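Side-chain contacts in uncharacterized protein YjgB (Bacillus subtilis, PDB 4YGT), which is of unknown function, a putative secreted lipoprotein and the first structural representative of the DUF4309 family, which belongs to the PepSY clan: residues 24-27 / 32-35; 47-52 / 80-85. One frame throughout, in Å; residues are numbered along the deposited sequence.

Contact 1: residues 24-27 / 32-35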
ATOM      1  N   TYR A  24       5.180  -8.116  -1.446  1.00 46.12           N
ATOM      2  CA  TYR A  24       4.974  -8.965  -2.617  1.00 47.48           C
ATOM      3  C   TYR A  24       4.339 -10.299  -2.219  1.00 50.14           C
ATOM      4  O   TYR A  24       3.381 -10.721  -2.863  1.00 47.64           O
ATOM      5  CB  TYR A  24       6.293  -9.195  -3.370  1.00 51.20           C
ATOM      6  CG  TYR A  24       6.162 -10.038  -4.626  1.00 53.39           C
ATOM      7  CD1 TYR A  24       5.624  -9.507  -5.796  1.00 54.70           C
ATOM      8  CD2 TYR A  24       6.593 -11.363  -4.648  1.00 55.73           C
ATOM      9  CE1 TYR A  24       5.506 -10.277  -6.953  1.00 56.72           C
ATOM     10  CE2 TYR A  24       6.489 -12.140  -5.803  1.00 58.91           C
ATOM     11  CZ  TYR A  24       5.941 -11.595  -6.951  1.00 66.34           C
ATOM     12  OH  TYR A  24       5.839 -12.370  -8.082  1.00 71.41           O
ATOM     13  N   ASN A  25       4.848 -10.908  -1.132  1.00 48.28           N
ATOM     14  CA  ASN A  25       4.396 -12.164  -0.529  1.00 47.32           C
ATOM     15  C   ASN A  25       2.928 -12.105  -0.122  1.00 47.04           C
ATOM     16  O   ASN A  25       2.144 -12.882  -0.665  1.00 47.11           O
ATOM     17  CB  ASN A  25       5.274 -12.503   0.698  1.00 52.40           C
ATOM     18  CG  ASN A  25       4.918 -13.763   1.493  1.00 78.79           C
ATOM     19  OD1 ASN A  25       5.064 -14.898   1.028  1.00 72.27           O
ATOM     20  ND2 ASN A  25       4.570 -13.592   2.765  1.00 71.20           N
ATOM     21  N   THR A  26       2.543 -11.164   0.770  1.00 38.94           N
ATOM     22  CA  THR A  26       1.184 -11.104   1.304  1.00 37.49           C
ATOM     23  C   THR A  26       0.172 -10.646   0.254  1.00 39.66           C
ATOM     24  O   THR A  26      -0.988 -11.076   0.309  1.00 39.49           O
ATOM     25  CB  THR A  26       1.074 -10.282   2.614  1.00 43.16           C
ATOM     26  OG1 THR A  26       1.114  -8.888   2.345  1.00 51.02           O
ATOM     27  CG2 THR A  26       2.135 -10.644   3.614  1.00 48.80           C
ATOM     28  N   ALA A  27       0.611  -9.849  -0.717  1.00 35.66           N
ATOM     29  CA  ALA A  27      -0.210  -9.381  -1.853  1.00 35.89           C
ATOM     30  C   ALA A  27      -0.942 -10.528  -2.578  1.00 39.44           C
ATOM     31  O   ALA A  27      -2.044 -10.308  -3.055  1.00 38.90           O
ATOM     32  CB  ALA A  27       0.654  -8.631  -2.839  1.00 37.70           C
HETATM   33  N   MSE A  32      -2.178  -6.907   3.200  1.00 38.67           N
HETATM   34  CA  MSE A  32      -0.901  -6.264   3.428  1.00 41.03           C
HETATM   35  C   MSE A  32      -0.374  -6.755   4.786  1.00 46.30           C
HETATM   36  O   MSE A  32      -1.142  -7.357   5.551  1.00 43.73           O
HETATM   37  CB  MSE A  32      -1.023  -4.766   3.305  1.00 43.94           C
HETATM   38  CG  MSE A  32      -1.303  -4.389   1.885  1.00 53.87           C
HETATM   39 SE   MSE A  32      -0.695  -2.630   1.600  0.75 65.20          SE
HETATM   40  CE  MSE A  32      -0.082  -2.766  -0.140  1.00 62.23           C
ATOM     41  N   PRO A  33       0.951  -6.685   5.050  1.00 46.11           N
ATOM     42  CA  PRO A  33       1.460  -7.281   6.293  1.00 46.86           C
ATOM     43  C   PRO A  33       1.337  -6.382   7.522  1.00 49.13           C
ATOM     44  O   PRO A  33       0.751  -5.283   7.479  1.00 46.14           O
ATOM     45  CB  PRO A  33       2.932  -7.574   5.972  1.00 50.61           C
ATOM     46  CG  PRO A  33       3.170  -7.055   4.569  1.00 54.47           C
ATOM     47  CD  PRO A  33       2.055  -6.148   4.232  1.00 48.19           C
ATOM     48  N   GLN A  34       1.881  -6.907   8.650  1.00 47.84           N
ATOM     49  CA  GLN A  34       1.998  -6.251   9.953  1.00 48.86           C
ATOM     50  C   GLN A  34       0.626  -5.864  10.545  1.00 48.26           C
ATOM     51  O   GLN A  34      -0.172  -6.749  10.847  1.00 46.41           O
ATOM     52  CB  GLN A  34       2.934  -5.011   9.856  1.00 52.17           C
ATOM     53  CG  GLN A  34       4.357  -5.282   9.329  1.00 75.14           C
ATOM     54  CD  GLN A  34       5.161  -6.193  10.219  1.00 97.66           C
ATOM     55  OE1 GLN A  34       5.222  -7.412  10.003  1.00 93.11           O
ATOM     56  NE2 GLN A  34       5.777  -5.625  11.254  1.00 90.89           N
ATOM     57  N   GLN A  35       0.368  -4.558  10.728  1.00 43.72           N
ATOM     58  CA  GLN A  35      -0.850  -4.040  11.358  1.00 42.85           C
ATOM     59  C   GLN A  35      -2.103  -4.353  10.534  1.00 42.57           C
ATOM     60  O   GLN A  35      -3.162  -4.630  11.115  1.00 40.20           O
ATOM     61  CB  GLN A  35      -0.740  -2.520  11.601  1.00 45.07           C
ATOM     62  CG  GLN A  35       0.386  -2.103  12.582  1.00 78.19           C
ATOM     63  CD  GLN A  35       1.824  -2.205  12.064  1.00 95.71           C
ATOM     64  OE1 GLN A  35       2.094  -2.193  10.847  1.00 86.53           O
ATOM     65  NE2 GLN A  35       2.788  -2.284  12.991  1.00 80.14           N
TER
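Thr26 OG1 is hydrogen-bonded to the carbonyl O of Glu31 and lies against the start of segment 32-35, 3.5 Å from Met32 CA and 3.5 Å from Pro33 CD. These last two are packing contacts. The contact folds the chain that follows helix 14-27 back onto that helix. This helix packs with the following chain against the seven-stranded antiparallel sheet of the domain. The hydroxyl gets its place from the first torsion. At chi1 77° OG1 stands between the backbone N and the carbonyl carbon of Thr26, while CG2 lies beside the backbone N.

The two branches of Thr26 therefore do different work. OG1 donates its bond to the carbonyl of Glu31, and CG2 rests on the proline ring, 3.9 Å from Pro33 CG. Pro33 crosses Thr26 at a slant, with CD and CG toward the hydroxyl. The same ring also touches Asn22 and Leu23, so it lies against the helix at Asn22, Leu23 and Thr26. Pro33 N is also close to OG1, but it carries no hydrogen and makes no bond.

Met32, a selenomethionine, meets Thr26 through its backbone. Its side chain points away from the helix and rests on the sheet at Ile91, Tyr93, Leu142, Val155 and Leu157. Ala27, next to Thr26, packs on Leu142 and Leu157 as well. All three touching residues are buried, so the Glu31 carbonyl satisfies a hydroxyl held within apolar surroundings. Thr26 CG2 also touches Pro33 CB, at 4.0 Å.

Contact 2: residues 47-52 / 80-85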
ATOM      1  N   GLY A  47     -16.055  -2.108   8.804  1.00 50.82           N
ATOM      2  CA  GLY A  47     -16.235  -2.479  10.200  1.00 52.30           C
ATOM      3  C   GLY A  47     -15.031  -3.199  10.774  1.00 53.52           C
ATOM      4  O   GLY A  47     -14.645  -2.910  11.906  1.00 54.55           O
ATOM      5  N   ASP A  48     -14.419  -4.126  10.001  1.00 46.31           N
ATOM      6  CA  ASP A  48     -13.225  -4.864  10.435  1.00 42.97           C
ATOM      7  C   ASP A  48     -12.021  -3.928  10.515  1.00 44.09           C
ATOM      8  O   ASP A  48     -11.188  -4.076  11.400  1.00 43.95           O
ATOM      9  CB  ASP A  48     -12.902  -6.040   9.480  1.00 42.45           C
ATOM     10  CG  ASP A  48     -13.931  -7.162   9.388  1.00 44.98           C
ATOM     11  OD1 ASP A  48     -14.611  -7.436  10.404  1.00 42.25           O
ATOM     12  OD2 ASP A  48     -14.018  -7.803   8.314  1.00 46.46           O
ATOM     13  N   VAL A  49     -11.905  -3.001   9.557  1.00 38.95           N
ATOM     14  CA  VAL A  49     -10.819  -2.013   9.488  1.00 35.68           C
ATOM     15  C   VAL A  49     -10.877  -1.136  10.752  1.00 41.48           C
ATOM     16  O   VAL A  49      -9.866  -0.934  11.428  1.00 40.30           O
ATOM     17  CB  VAL A  49     -10.890  -1.178   8.169  1.00 37.04           C
ATOM     18  CG1 VAL A  49      -9.911  -0.011   8.190  1.00 34.81           C
ATOM     19  CG2 VAL A  49     -10.651  -2.060   6.944  1.00 34.97           C
ATOM     20  N   HIS A  50     -12.070  -0.643  11.069  1.00 42.18           N
ATOM     21  CA  HIS A  50     -12.319   0.195  12.229  1.00 43.97           C
ATOM     22  C   HIS A  50     -12.090  -0.578  13.511  1.00 49.42           C
ATOM     23  O   HIS A  50     -11.546  -0.023  14.461  1.00 49.83           O
ATOM     24  CB  HIS A  50     -13.740   0.769  12.165  1.00 47.67           C
ATOM     25  CG  HIS A  50     -13.859   1.912  11.213  1.00 49.89           C
ATOM     26  ND1 HIS A  50     -14.479   3.086  11.577  1.00 53.81           N
ATOM     27  CD2 HIS A  50     -13.386   2.042   9.949  1.00 48.97           C
ATOM     28  CE1 HIS A  50     -14.385   3.883  10.523  1.00 51.83           C
ATOM     29  NE2 HIS A  50     -13.740   3.296   9.520  1.00 49.25           N
ATOM     30  N   ALA A  51     -12.448  -1.868  13.525  1.00 47.64           N
ATOM     31  CA  ALA A  51     -12.206  -2.752  14.664  1.00 48.86           C
ATOM     32  C   ALA A  51     -10.687  -2.874  14.911  1.00 50.46           C
ATOM     33  O   ALA A  51     -10.238  -2.744  16.044  1.00 51.79           O
ATOM     34  CB  ALA A  51     -12.831  -4.126  14.409  1.00 50.48           C
ATOM     35  N   ALA A  52      -9.907  -3.030  13.846  1.00 44.21           N
ATOM     36  CA  ALA A  52      -8.462  -3.183  13.925  1.00 42.08           C
ATOM     37  C   ALA A  52      -7.706  -1.883  14.220  1.00 45.12           C
ATOM     38  O   ALA A  52      -6.830  -1.895  15.073  1.00 46.73           O
ATOM     39  CB  ALA A  52      -7.931  -3.788  12.632  1.00 39.56           C
ATOM     40  N   PHE A  80      -7.775   2.805   3.394  1.00 34.62           N
ATOM     41  CA  PHE A  80      -8.690   1.759   2.964  1.00 33.56           C
ATOM     42  C   PHE A  80      -9.856   2.370   2.218  1.00 38.37           C
ATOM     43  O   PHE A  80     -10.511   3.260   2.732  1.00 39.56           O
ATOM     44  CB  PHE A  80      -9.204   0.960   4.166  1.00 34.50           C
ATOM     45  CG  PHE A  80      -8.115   0.259   4.937  1.00 33.35           C
ATOM     46  CD1 PHE A  80      -7.415   0.921   5.945  1.00 33.87           C
ATOM     47  CD2 PHE A  80      -7.780  -1.060   4.654  1.00 33.11           C
ATOM     48  CE1 PHE A  80      -6.411   0.273   6.658  1.00 33.04           C
ATOM     49  CE2 PHE A  80      -6.768  -1.702   5.365  1.00 34.05           C
ATOM     50  CZ  PHE A  80      -6.092  -1.030   6.360  1.00 32.26           C
ATOM     51  N   SER A  81     -10.090   1.926   0.996  1.00 36.60           N
ATOM     52  CA  SER A  81     -11.279   2.297   0.226  1.00 38.55           C
ATOM     53  C   SER A  81     -12.174   1.050   0.200  1.00 43.38           C
ATOM     54  O   SER A  81     -11.682  -0.066   0.402  1.00 40.58           O
ATOM     55  CB  SER A  81     -10.915   2.797  -1.168  1.00 40.30           C
ATOM     56  OG  SER A  81     -10.463   1.743  -2.000  1.00 42.67           O
ATOM     57  N   TYR A  82     -13.477   1.231   0.006  1.00 44.54           N
ATOM     58  CA  TYR A  82     -14.440   0.131   0.039  1.00 45.71           C
ATOM     59  C   TYR A  82     -15.362   0.082  -1.181  1.00 54.19           C
ATOM     60  O   TYR A  82     -15.633   1.118  -1.795  1.00 54.85           O
ATOM     61  CB  TYR A  82     -15.301   0.273   1.300  1.00 48.03           C
ATOM     62  CG  TYR A  82     -14.496   0.551   2.554  1.00 47.10           C
ATOM     63  CD1 TYR A  82     -13.734  -0.451   3.157  1.00 46.35           C
ATOM     64  CD2 TYR A  82     -14.464   1.828   3.120  1.00 47.55           C
ATOM     65  CE1 TYR A  82     -12.953  -0.188   4.282  1.00 45.73           C
ATOM     66  CE2 TYR A  82     -13.689   2.099   4.253  1.00 45.87           C
ATOM     67  CZ  TYR A  82     -12.956   1.081   4.845  1.00 51.80           C
ATOM     68  OH  TYR A  82     -12.211   1.318   5.979  1.00 50.17           O
ATOM     69  N   HIS A  83     -15.897  -1.121  -1.500  1.00 53.40           N
ATOM     70  CA  HIS A  83     -16.921  -1.271  -2.544  1.00 57.75           C
ATOM     71  C   HIS A  83     -18.264  -0.796  -1.956  1.00 65.73           C
ATOM     72  O   HIS A  83     -18.331  -0.460  -0.765  1.00 63.33           O
ATOM     73  CB  HIS A  83     -17.050  -2.732  -3.036  1.00 59.31           C
ATOM     74  CG  HIS A  83     -15.811  -3.355  -3.602  1.00 59.16           C
ATOM     75  ND1 HIS A  83     -15.353  -3.030  -4.856  1.00 61.37           N
ATOM     76  CD2 HIS A  83     -15.041  -4.350  -3.100  1.00 57.69           C
ATOM     77  CE1 HIS A  83     -14.290  -3.793  -5.057  1.00 58.20           C
ATOM     78  NE2 HIS A  83     -14.069  -4.609  -4.031  1.00 56.24           N
ATOM     79  N   LYS A  84     -19.335  -0.806  -2.768  1.00 68.36           N
ATOM     80  CA  LYS A  84     -20.678  -0.439  -2.331  1.00 73.41           C
ATOM     81  C   LYS A  84     -21.117  -1.333  -1.137  1.00 78.67           C
ATOM     82  O   LYS A  84     -21.614  -0.812  -0.134  1.00 78.73           O
ATOM     83  CB  LYS A  84     -21.656  -0.561  -3.519  1.00 81.78           C
ATOM     84  CG  LYS A  84     -22.876   0.349  -3.443  1.00 96.36           C
ATOM     85  CD  LYS A  84     -23.746   0.223  -4.708  1.00111.59           C
ATOM     86  CE  LYS A  84     -24.993   1.081  -4.664  1.00122.97           C
ATOM     87  NZ  LYS A  84     -25.691   1.121  -5.978  1.00133.67           N
ATOM     88  N   ASP A  85     -20.824  -2.660  -1.222  1.00 75.82           N
ATOM     89  CA  ASP A  85     -21.142  -3.709  -0.234  1.00 76.46           C
ATOM     90  C   ASP A  85     -20.335  -3.588   1.094  1.00 77.85           C
ATOM     91  O   ASP A  85     -20.527  -4.406   1.995  1.00 78.24           O
ATOM     92  CB  ASP A  85     -20.944  -5.117  -0.856  1.00 78.03           C
ATOM     93  CG  ASP A  85     -19.518  -5.591  -1.136  1.00 76.98           C
ATOM     94  OD1 ASP A  85     -18.557  -4.826  -0.841  1.00 70.45           O
ATOM     95  OD2 ASP A  85     -19.359  -6.742  -1.616  1.00 79.53           O
TER
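Val49 puts its two methyl groups against two aromatic side chains, and each methyl touches both. CG1 lies over one face of the Phe80 ring, 3.8 Å from the ring centroid and 24° off the ring normal. This is a CH-pi contact. The methyl is displaced toward the rim, and its nearest ring atom is Phe80 CD1, 3.5 Å from Val49 CG1. CG1 also bears on the Tyr82 hydroxyl. Val49 CG2 comes 3.8 Å from Phe80 CD2, and it meets the Tyr82 ring at the edge, in plane, with Tyr82 CE1 4.0 Å away. The valine rotamer explains how the methyls straddle the two rings. With chi1 at 171°, CG1 is anti to the backbone N and CG2 lies beside that N, which turns both methyls to the strand.

Helix 46-53 here lies along strand 77-82 of the antiparallel sheet, running nearly opposite to it at 157°. Phe80 and Tyr82 are two residues apart on the strand and both turn toward the helix. They share a first torsion, with CG anti to the carbonyl carbon, and both rings reach the helix side of the strand. The Phe80 ring also meets that of Phe53.

Tyr82 approaches Val49 from the opposite direction. Its hydroxyl ends against the valine, with OH 3.5 Å from Val49 CG1 and 3.6 Å from Val49 CB. The polar bond of that OH goes to Asp67 OD2. His50 NE2 is hydrogen-bonded to the same carboxylate oxygen, and His50 ND1 to Glu55 OE2. Both ring nitrogens are thus held, which fixes the imidazole flip and brings the CD2 edge of His50 to 4.2 Å from Tyr82 OH.

Contact 1 belongs to the interior, and contact 2 lies further from the centre of the chain and is only partly buried. Their centres are about 17 Å apart and they do not touch. Each ties one of two successive helices: 24-27 is held to the loop that follows its own helix, whereas 47-52 is held to a strand far along the chain. The chemistry differs accordingly. Contact 1 packs a threonine against a proline ring, with its hydroxyl satisfied by a loop carbonyl; contact 2 uses methyl groups on aromatic rings, beside polar groups that share an aspartate. The sheet gives a common point, since Met32 and Phe80 both touch Ile91 of strand 88-95.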